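Long-range contacts in alginate lyase (Chitinophaga sp. MD30, PDB 6KCW), which cleaves alginate by beta-elimination as a member of polysaccharide lyase family 36, with a lysine serving as both catalytic base and catalytic acid: residues A1-N9 and D65-E73; F84-V92 and R117-V128. One frame throughout, in Å; residues are numbered along the deposited sequence.

Contact 1: residues A1-N9 and D65-E73. With CA (calcium ion), chain C.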
loop_
_atom_site.group_PDB
_atom_site.type_symbol
_atom_site.label_atom_id
_atom_site.label_comp_id
_atom_site.label_asym_id
_atom_site.label_seq_id
_atom_site.Cartn_x
_atom_site.Cartn_y
_atom_site.Cartn_z
ATOM N N ALA A 1 0.338 10.896 -18.347
ATOM C CA ALA A 1 0.788 11.862 -17.343
ATOM C C ALA A 1 1.450 11.149 -16.174
ATOM O O ALA A 1 1.071 10.021 -15.817
ATOM C CB ALA A 1 -0.375 12.721 -16.845
ATOM N N ILE A 2 2.447 11.812 -15.596
ATOM C CA ILE A 2 3.106 11.348 -14.380
ATOM C C ILE A 2 2.785 12.353 -13.284
ATOM O O ILE A 2 3.561 13.299 -13.066
ATOM C CB ILE A 2 4.620 11.211 -14.573
ATOM C CG1 ILE A 2 4.911 10.479 -15.873
ATOM C CG2 ILE A 2 5.249 10.477 -13.402
ATOM C CD1 ILE A 2 6.384 10.285 -16.111
ATOM N N PRO A 3 1.683 12.175 -12.558
ATOM C CA PRO A 3 1.255 13.200 -11.597
ATOM C C PRO A 3 2.261 13.398 -10.476
ATOM O O PRO A 3 3.015 12.490 -10.112
ATOM C CB PRO A 3 -0.061 12.636 -11.056
ATOM C CG PRO A 3 0.122 11.151 -11.152
ATOM C CD PRO A 3 0.911 10.926 -12.418
ATOM N N SER A 4 2.271 14.617 -9.935
ATOM C CA SER A 4 2.878 14.875 -8.637
ATOM C C SER A 4 1.845 15.103 -7.543
ATOM O O SER A 4 2.205 15.082 -6.365
ATOM C CB SER A 4 3.848 16.068 -8.700
ATOM O OG SER A 4 3.312 17.139 -9.440
ATOM N N SER A 5 0.576 15.291 -7.898
ATOM C CA SER A 5 -0.510 15.310 -6.933
ATOM C C SER A 5 -1.741 14.648 -7.542
ATOM O O SER A 5 -1.937 14.647 -8.762
ATOM C CB SER A 5 -0.852 16.732 -6.491
ATOM O OG SER A 5 -1.291 17.503 -7.593
ATOM N N LEU A 6 -2.569 14.074 -6.679
ATOM C CA LEU A 6 -3.797 13.443 -7.126
ATOM C C LEU A 6 -4.853 13.653 -6.060
ATOM O O LEU A 6 -4.549 13.667 -4.865
ATOM C CB LEU A 6 -3.630 11.936 -7.386
ATOM C CG LEU A 6 -2.838 11.436 -8.590
ATOM C CD1 LEU A 6 -2.782 9.921 -8.539
ATOM C CD2 LEU A 6 -3.445 11.907 -9.903
ATOM N N SER A 7 -6.098 13.786 -6.502
ATOM C CA SER A 7 -7.226 13.883 -5.582
ATOM C C SER A 7 -8.392 13.172 -6.251
ATOM O O SER A 7 -8.927 13.649 -7.257
ATOM C CB SER A 7 -7.560 15.333 -5.262
ATOM O OG SER A 7 -7.526 15.532 -3.863
ATOM N N ILE A 8 -8.760 12.019 -5.708
ATOM C CA ILE A 8 -9.708 11.123 -6.346
ATOM C C ILE A 8 -10.625 10.613 -5.246
ATOM O O ILE A 8 -10.178 9.891 -4.349
ATOM C CB ILE A 8 -9.014 9.950 -7.068
ATOM C CG1 ILE A 8 -7.819 10.445 -7.899
ATOM C CG2 ILE A 8 -9.999 9.227 -7.979
ATOM C CD1 ILE A 8 -6.898 9.348 -8.434
ATOM N N ASN A 9 -11.897 10.995 -5.295
ATOM C CA ASN A 9 -12.879 10.477 -4.356
ATOM C C ASN A 9 -13.971 9.690 -5.048
ATOM O O ASN A 9 -14.917 9.250 -4.382
ATOM C CB ASN A 9 -13.508 11.608 -3.535
ATOM C CG ASN A 9 -14.095 12.702 -4.405
ATOM O OD1 ASN A 9 -14.288 12.522 -5.612
ATOM N ND2 ASN A 9 -14.370 13.850 -3.799
ATOM N N ASP A 65 3.302 5.397 -11.568
ATOM C CA ASP A 65 4.454 6.262 -11.776
ATOM C C ASP A 65 4.147 7.699 -11.346
ATOM O O ASP A 65 3.274 8.360 -11.918
ATOM C CB ASP A 65 4.806 6.207 -13.259
ATOM C CG ASP A 65 6.220 6.591 -13.549
ATOM O OD1 ASP A 65 6.884 7.161 -12.666
ATOM O OD2 ASP A 65 6.649 6.321 -14.692
ATOM N N VAL A 66 4.856 8.187 -10.332
ATOM C CA VAL A 66 4.672 9.560 -9.879
ATOM C C VAL A 66 5.963 10.321 -10.133
ATOM O O VAL A 66 7.039 9.742 -10.301
ATOM C CB VAL A 66 4.272 9.664 -8.393
ATOM C CG1 VAL A 66 3.035 8.824 -8.109
ATOM C CG2 VAL A 66 5.449 9.259 -7.499
ATOM N N SER A 67 5.837 11.640 -10.194
ATOM C CA SER A 67 7.005 12.483 -10.360
ATOM C C SER A 67 7.980 12.214 -9.227
ATOM O O SER A 67 7.591 12.194 -8.056
ATOM C CB SER A 67 6.587 13.945 -10.383
ATOM O OG SER A 67 7.714 14.784 -10.345
ATOM N N ASP A 68 9.242 11.972 -9.583
ATOM C CA ASP A 68 10.247 11.616 -8.592
ATOM C C ASP A 68 10.450 12.752 -7.602
ATOM O O ASP A 68 10.490 13.926 -7.977
ATOM C CB ASP A 68 11.574 11.291 -9.271
ATOM C CG ASP A 68 11.522 10.004 -10.068
ATOM O OD1 ASP A 68 10.398 9.588 -10.430
ATOM O OD2 ASP A 68 12.605 9.409 -10.320
ATOM N N GLY A 69 10.592 12.389 -6.330
ATOM C CA GLY A 69 10.862 13.357 -5.285
ATOM C C GLY A 69 11.456 12.676 -4.074
ATOM O O GLY A 69 11.549 11.449 -4.004
ATOM N N THR A 70 11.849 13.511 -3.107
ATOM C CA THR A 70 12.425 13.074 -1.840
ATOM C C THR A 70 11.431 13.064 -0.689
ATOM O O THR A 70 11.711 12.422 0.330
ATOM C CB THR A 70 13.603 13.975 -1.449
ATOM O OG1 THR A 70 13.161 15.338 -1.378
ATOM C CG2 THR A 70 14.709 13.868 -2.479
ATOM N N GLU A 71 10.290 13.757 -0.825
ATOM C CA GLU A 71 9.277 13.848 0.224
ATOM C C GLU A 71 7.887 13.700 -0.363
ATOM O O GLU A 71 7.488 14.477 -1.237
ATOM C CB GLU A 71 9.343 15.174 0.973
ATOM C CG GLU A 71 10.270 15.143 2.140
ATOM C CD GLU A 71 11.557 15.835 1.822
ATOM O OE1 GLU A 71 12.373 16.005 2.753
ATOM O OE2 GLU A 71 11.744 16.226 0.646
ATOM N N TYR A 72 7.138 12.736 0.160
ATOM C CA TYR A 72 5.836 12.388 -0.377
ATOM C C TYR A 72 4.897 12.069 0.774
ATOM O O TYR A 72 5.323 11.710 1.876
ATOM C CB TYR A 72 5.917 11.193 -1.352
ATOM C CG TYR A 72 5.730 11.594 -2.802
ATOM C CD1 TYR A 72 4.450 11.817 -3.319
ATOM C CD2 TYR A 72 6.826 11.790 -3.642
ATOM C CE1 TYR A 72 4.262 12.196 -4.645
ATOM C CE2 TYR A 72 6.657 12.175 -4.965
ATOM C CZ TYR A 72 5.367 12.371 -5.464
ATOM O OH TYR A 72 5.172 12.758 -6.774
ATOM N N GLU A 73 3.604 12.218 0.501
ATOM C CA GLU A 73 2.593 11.806 1.454
ATOM C C GLU A 73 1.370 11.377 0.676
ATOM O O GLU A 73 1.212 11.723 -0.496
ATOM C CB GLU A 73 2.228 12.935 2.421
ATOM C CG GLU A 73 1.545 14.064 1.708
ATOM C CD GLU A 73 1.051 15.097 2.641
ATOM O OE1 GLU A 73 1.223 14.914 3.864
ATOM O OE2 GLU A 73 0.493 16.099 2.149
HETATM CA CA CA C . -16.198 8.879 -2.622
HETATM O O HOH W 1 -18.169 9.133 -1.857
HETATM O O HOH W 2 -15.611 11.059 -1.195
#
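S4 meets the phenol ring of Y72 obliquely, over neither a face nor an edge: S4 CA lies 3.6 Å from Y72 OH, and S4 O is 3.9 Å from Y72 CE1. Elsewhere the same ring meets that of F96 at about 45°, and its hydroxyl donates to S67 O (OH to O 2.8 Å), in the carbonyl plane and on a lone pair. The pyrrolidine of P3 approaches D65 through CD, 3.5 Å from D65 O. Next to it, I2 CG2 packs on the backbone from D65 O (3.3 Å) to V66 C; with chi1 at -47° this methyl stands opposite the backbone N. One nearly straight hydrogen bond joins the backbones, S67 N to P3 O (2.9 Å, 168°), with the donor above the carbonyl plane. In this concanavalin-like beta-sandwich the chain passes between the two sheets from strand 60-69 to strand 71-80, while strand 5-8 pairs with strand 228-241. T70 and E71 form a classic beta bulge facing R241, which is salt-bridged to E71. Farther along, N9 O binds calcium at 2.2 Å, with N11, G43, D233 and waters completing the site. Chemically, one backbone hydrogen bond and van der Waals contacts of I2 and P3 carbons with backbone atoms hold the N-terminal residues, so recognition rests mainly on main-chain atoms; S67 OG is satisfied separately by K239 NZ.

Contact 2: residues F84-V92 and R117-V128. With PO4 (phosphate ion), chain B.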
loop_
_atom_site.group_PDB
_atom_site.type_symbol
_atom_site.label_atom_id
_atom_site.label_comp_id
_atom_site.label_asym_id
_atom_site.label_seq_id
_atom_site.Cartn_x
_atom_site.Cartn_y
_atom_site.Cartn_z
ATOM N N PHE A 84 -15.916 -9.729 5.071
ATOM C CA PHE A 84 -14.575 -9.970 4.571
ATOM C C PHE A 84 -13.965 -11.167 5.293
ATOM O O PHE A 84 -14.143 -11.342 6.501
ATOM C CB PHE A 84 -13.717 -8.724 4.761
ATOM C CG PHE A 84 -12.378 -8.808 4.099
ATOM C CD1 PHE A 84 -12.222 -8.413 2.784
ATOM C CD2 PHE A 84 -11.272 -9.283 4.795
ATOM C CE1 PHE A 84 -10.992 -8.489 2.166
ATOM C CE2 PHE A 84 -10.038 -9.356 4.190
ATOM C CZ PHE A 84 -9.893 -8.960 2.869
ATOM N N ASP A 85 -13.270 -12.013 4.550
ATOM C CA ASP A 85 -12.628 -13.190 5.129
ATOM C C ASP A 85 -11.176 -12.826 5.392
ATOM O O ASP A 85 -10.356 -12.776 4.469
ATOM C CB ASP A 85 -12.759 -14.407 4.212
ATOM C CG ASP A 85 -12.117 -15.663 4.802
ATOM O OD1 ASP A 85 -11.818 -15.686 6.024
ATOM O OD2 ASP A 85 -11.908 -16.629 4.035
ATOM N N TRP A 86 -10.860 -12.578 6.665
ATOM C CA TRP A 86 -9.517 -12.140 7.033
ATOM C C TRP A 86 -8.454 -13.062 6.456
ATOM O O TRP A 86 -7.473 -12.603 5.862
ATOM C CB TRP A 86 -9.377 -12.087 8.551
ATOM C CG TRP A 86 -10.206 -11.068 9.262
ATOM C CD1 TRP A 86 -11.006 -11.287 10.340
ATOM C CD2 TRP A 86 -10.273 -9.661 8.989
ATOM N NE1 TRP A 86 -11.572 -10.116 10.751
ATOM C CE2 TRP A 86 -11.143 -9.099 9.938
ATOM C CE3 TRP A 86 -9.683 -8.825 8.034
ATOM C CZ2 TRP A 86 -11.443 -7.734 9.963
ATOM C CZ3 TRP A 86 -9.983 -7.477 8.053
ATOM C CH2 TRP A 86 -10.856 -6.942 9.012
ATOM N N SER A 87 -8.640 -14.369 6.629
ATOM C CA SER A 87 -7.675 -15.401 6.223
ATOM C C SER A 87 -6.333 -15.073 6.885
ATOM O O SER A 87 -6.319 -14.764 8.083
ATOM C CB SER A 87 -7.654 -15.517 4.710
ATOM O OG SER A 87 -6.729 -16.494 4.333
ATOM N N ARG A 88 -5.205 -15.131 6.167
ATOM C CA ARG A 88 -3.921 -14.865 6.815
ATOM C C ARG A 88 -3.535 -13.394 6.755
ATOM O O ARG A 88 -2.965 -12.870 7.716
ATOM C CB ARG A 88 -2.809 -15.723 6.201
ATOM C CG ARG A 88 -1.395 -15.419 6.720
ATOM C CD ARG A 88 -1.169 -16.076 8.088
ATOM N NE ARG A 88 0.223 -16.081 8.461
ATOM C CZ ARG A 88 0.643 -15.983 9.715
ATOM N NH1 ARG A 88 -0.231 -15.833 10.702
ATOM N NH2 ARG A 88 1.950 -16.009 9.999
ATOM N N GLY A 89 -3.852 -12.708 5.666
ATOM C CA GLY A 89 -3.551 -11.302 5.527
ATOM C C GLY A 89 -3.169 -10.991 4.101
ATOM O O GLY A 89 -3.284 -11.824 3.209
ATOM N N GLY A 90 -2.707 -9.771 3.882
ATOM C CA GLY A 90 -2.295 -9.367 2.557
ATOM C C GLY A 90 -2.002 -7.882 2.550
ATOM O O GLY A 90 -2.030 -7.226 3.592
ATOM N N LYS A 91 -1.746 -7.366 1.351
ATOM C CA LYS A 91 -1.454 -5.952 1.147
ATOM C C LYS A 91 -2.749 -5.162 0.914
ATOM O O LYS A 91 -3.718 -5.669 0.342
ATOM C CB LYS A 91 -0.492 -5.772 -0.039
ATOM C CG LYS A 91 1.000 -6.070 0.244
ATOM C CD LYS A 91 1.235 -7.503 0.744
ATOM C CE LYS A 91 2.705 -7.899 0.790
ATOM N NZ LYS A 91 2.817 -9.181 1.533
ATOM N N VAL A 92 -2.749 -3.903 1.353
ATOM C CA VAL A 92 -3.938 -3.055 1.302
ATOM C C VAL A 92 -3.495 -1.606 1.130
ATOM O O VAL A 92 -2.448 -1.200 1.623
ATOM C CB VAL A 92 -4.805 -3.235 2.576
ATOM C CG1 VAL A 92 -4.030 -2.828 3.828
ATOM C CG2 VAL A 92 -6.113 -2.462 2.471
ATOM N N ARG A 117 4.640 -0.025 2.287
ATOM C CA ARG A 117 3.266 -0.479 2.085
ATOM C C ARG A 117 2.671 -0.877 3.430
ATOM O O ARG A 117 3.330 -0.806 4.474
ATOM C CB ARG A 117 3.179 -1.655 1.093
ATOM C CG ARG A 117 3.640 -1.307 -0.309
ATOM C CD ARG A 117 3.755 -2.549 -1.207
ATOM N NE ARG A 117 4.499 -3.625 -0.571
ATOM C CZ ARG A 117 4.546 -4.871 -1.028
ATOM N NH1 ARG A 117 3.902 -5.212 -2.137
ATOM N NH2 ARG A 117 5.240 -5.786 -0.373
ATOM N N MET A 118 1.406 -1.299 3.396
ATOM C CA MET A 118 0.675 -1.661 4.602
ATOM C C MET A 118 -0.068 -2.967 4.369
ATOM O O MET A 118 -0.511 -3.257 3.252
ATOM C CB MET A 118 -0.323 -0.552 5.028
ATOM C CG MET A 118 -0.972 -0.782 6.405
ATOM S SD MET A 118 -2.077 0.540 6.962
ATOM C CE MET A 118 -3.437 0.351 5.788
ATOM N N MET A 119 -0.203 -3.750 5.439
ATOM C CA MET A 119 -0.899 -5.025 5.385
ATOM C C MET A 119 -1.964 -5.091 6.468
ATOM O O MET A 119 -1.912 -4.368 7.465
ATOM C CB MET A 119 0.049 -6.211 5.581
ATOM C CG MET A 119 1.099 -6.374 4.524
ATOM S SD MET A 119 1.985 -7.916 4.815
ATOM C CE MET A 119 0.715 -9.178 4.714
ATOM N N TRP A 120 -2.938 -5.971 6.258
ATOM C CA TRP A 120 -3.681 -6.543 7.367
ATOM C C TRP A 120 -3.128 -7.944 7.622
ATOM O O TRP A 120 -2.466 -8.536 6.763
ATOM C CB TRP A 120 -5.190 -6.555 7.091
ATOM C CG TRP A 120 -5.669 -7.729 6.332
ATOM C CD1 TRP A 120 -6.149 -8.894 6.849
ATOM C CD2 TRP A 120 -5.732 -7.863 4.908
ATOM N NE1 TRP A 120 -6.497 -9.755 5.835
ATOM C CE2 TRP A 120 -6.248 -9.147 4.632
ATOM C CE3 TRP A 120 -5.391 -7.028 3.838
ATOM C CZ2 TRP A 120 -6.441 -9.613 3.329
ATOM C CZ3 TRP A 120 -5.585 -7.490 2.546
ATOM C CH2 TRP A 120 -6.107 -8.770 2.305
ATOM N N TYR A 121 -3.348 -8.449 8.834
ATOM C CA TYR A 121 -2.648 -9.656 9.258
ATOM C C TYR A 121 -3.418 -10.321 10.391
ATOM O O TYR A 121 -3.930 -9.634 11.282
ATOM C CB TYR A 121 -1.218 -9.320 9.704
ATOM C CG TYR A 121 -0.307 -10.517 9.956
ATOM C CD1 TYR A 121 0.306 -11.184 8.906
ATOM C CD2 TYR A 121 -0.022 -10.942 11.253
ATOM C CE1 TYR A 121 1.149 -12.261 9.138
ATOM C CE2 TYR A 121 0.824 -12.017 11.493
ATOM C CZ TYR A 121 1.400 -12.673 10.430
ATOM O OH TYR A 121 2.239 -13.739 10.662
ATOM N N GLN A 122 -3.481 -11.658 10.357
ATOM C CA GLN A 122 -4.143 -12.439 11.395
ATOM C C GLN A 122 -3.154 -13.398 12.043
ATOM O O GLN A 122 -2.478 -14.178 11.354
ATOM C CB GLN A 122 -5.349 -13.215 10.854
ATOM C CG GLN A 122 -5.940 -14.157 11.898
ATOM C CD GLN A 122 -7.392 -14.486 11.659
ATOM O OE1 GLN A 122 -8.156 -14.666 12.604
ATOM N NE2 GLN A 122 -7.789 -14.565 10.393
ATOM N N THR A 123 -3.078 -13.334 13.370
ATOM C CA THR A 123 -2.179 -14.180 14.137
ATOM C C THR A 123 -2.780 -15.563 14.315
ATOM O O THR A 123 -4.000 -15.729 14.320
ATOM C CB THR A 123 -1.921 -13.578 15.519
ATOM O OG1 THR A 123 -3.168 -13.472 16.231
ATOM C CG2 THR A 123 -1.285 -12.203 15.393
ATOM N N ASP A 124 -1.905 -16.555 14.508
ATOM C CA ASP A 124 -2.385 -17.874 14.897
ATOM C C ASP A 124 -3.341 -17.772 16.090
ATOM O O ASP A 124 -4.315 -18.533 16.180
ATOM C CB ASP A 124 -1.194 -18.805 15.199
ATOM C CG ASP A 124 -0.401 -19.235 13.926
ATOM O OD1 ASP A 124 -0.817 -18.913 12.789
ATOM O OD2 ASP A 124 0.647 -19.920 14.060
ATOM N N ALA A 125 -3.136 -16.777 16.961
ATOM C CA ALA A 125 -3.941 -16.555 18.161
ATOM C C ALA A 125 -5.261 -15.828 17.908
ATOM O O ALA A 125 -6.030 -15.638 18.861
ATOM C CB ALA A 125 -3.133 -15.767 19.194
ATOM N N GLY A 126 -5.546 -15.399 16.675
ATOM C CA GLY A 126 -6.853 -14.851 16.345
ATOM C C GLY A 126 -6.959 -13.337 16.272
ATOM O O GLY A 126 -8.043 -12.826 15.954
ATOM N N ARG A 127 -5.880 -12.604 16.546
ATOM C CA ARG A 127 -5.901 -11.151 16.439
ATOM C C ARG A 127 -5.705 -10.729 14.985
ATOM O O ARG A 127 -4.975 -11.377 14.231
ATOM C CB ARG A 127 -4.815 -10.536 17.331
ATOM C CG ARG A 127 -5.135 -9.124 17.829
ATOM C CD ARG A 127 -4.196 -8.657 18.959
ATOM N NE ARG A 127 -2.887 -8.200 18.487
ATOM C CZ ARG A 127 -2.590 -6.938 18.181
ATOM N NH1 ARG A 127 -3.503 -5.978 18.297
ATOM N NH2 ARG A 127 -1.369 -6.630 17.760
ATOM N N VAL A 128 -6.369 -9.643 14.592
ATOM C CA VAL A 128 -6.328 -9.134 13.222
ATOM C C VAL A 128 -6.086 -7.631 13.272
ATOM O O VAL A 128 -6.863 -6.898 13.891
ATOM C CB VAL A 128 -7.626 -9.438 12.452
ATOM C CG1 VAL A 128 -7.583 -8.784 11.077
ATOM C CG2 VAL A 128 -7.829 -10.943 12.332
HETATM P P PO4 B . 6.219 -9.803 -0.121
HETATM O O1 PO4 B . 5.571 -8.909 -1.147
HETATM O O2 PO4 B . 6.791 -11.020 -0.815
HETATM O O3 PO4 B . 5.202 -10.324 0.869
HETATM O O4 PO4 B . 7.365 -9.048 0.571
#
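Strands 89-92 and 117-122 run antiparallel, their axes 4.5 Å apart, with G90 and W120 as a hydrogen-bonded pair flanked by the non-hydrogen-bonded pairs G89-Y121 and K91-M119. They are neighbours in the six-stranded sheet of the beta-sandwich, and F84, W86 and W120 form an aromatic cluster. With chi1 at 85°, W120 CG sits between its backbone N and carbonyl carbon, and the indole lies flat over the glycines: G89 CA and G90 CA make CH-pi contacts with its five- and six-membered rings. F84 brings its edge to the opposite face in a T-shaped pair, planes at 81°. In the indole plane, W120 NE1 donates to a lone pair of W86 O (3.0 Å, 169°). V128 CG1 lies over one face of W86, a CH-pi contact, while the extended Q122 places NE2 2.7 Å from S87 O, a hydrogen bond. K91 bends at chi2 and runs alongside M119, its CG over a face of the R117 guanidinium. R117 NH1 bonds H212, and K91 NZ bonds G216 O. Both basic groups grip the phosphate, which Y133 also holds: K91 NZ reaches O3 at 2.7 Å, and R117 NH2 meets O1 edge-on at 3.2 Å.

Contacts 1 and 2 follow one another along the chain and lie on opposite sides of its centre, their own centres 28 Å apart and their nearest atoms about 12 Å apart, so they do not touch. Strand 206-215 connects them: V66 and G69 of contact 1 bond to K207 and I206, and G89 and K91 of contact 2 to G216 and F214, at the far end. The two bound ions, calcium and phosphate, are likewise remote from each other. Calcium is thus a site away from the basic pocket of contact 2, where the phosphate, probably from the crystallisation liquor, may mark a place suited to the carboxylates of alginate.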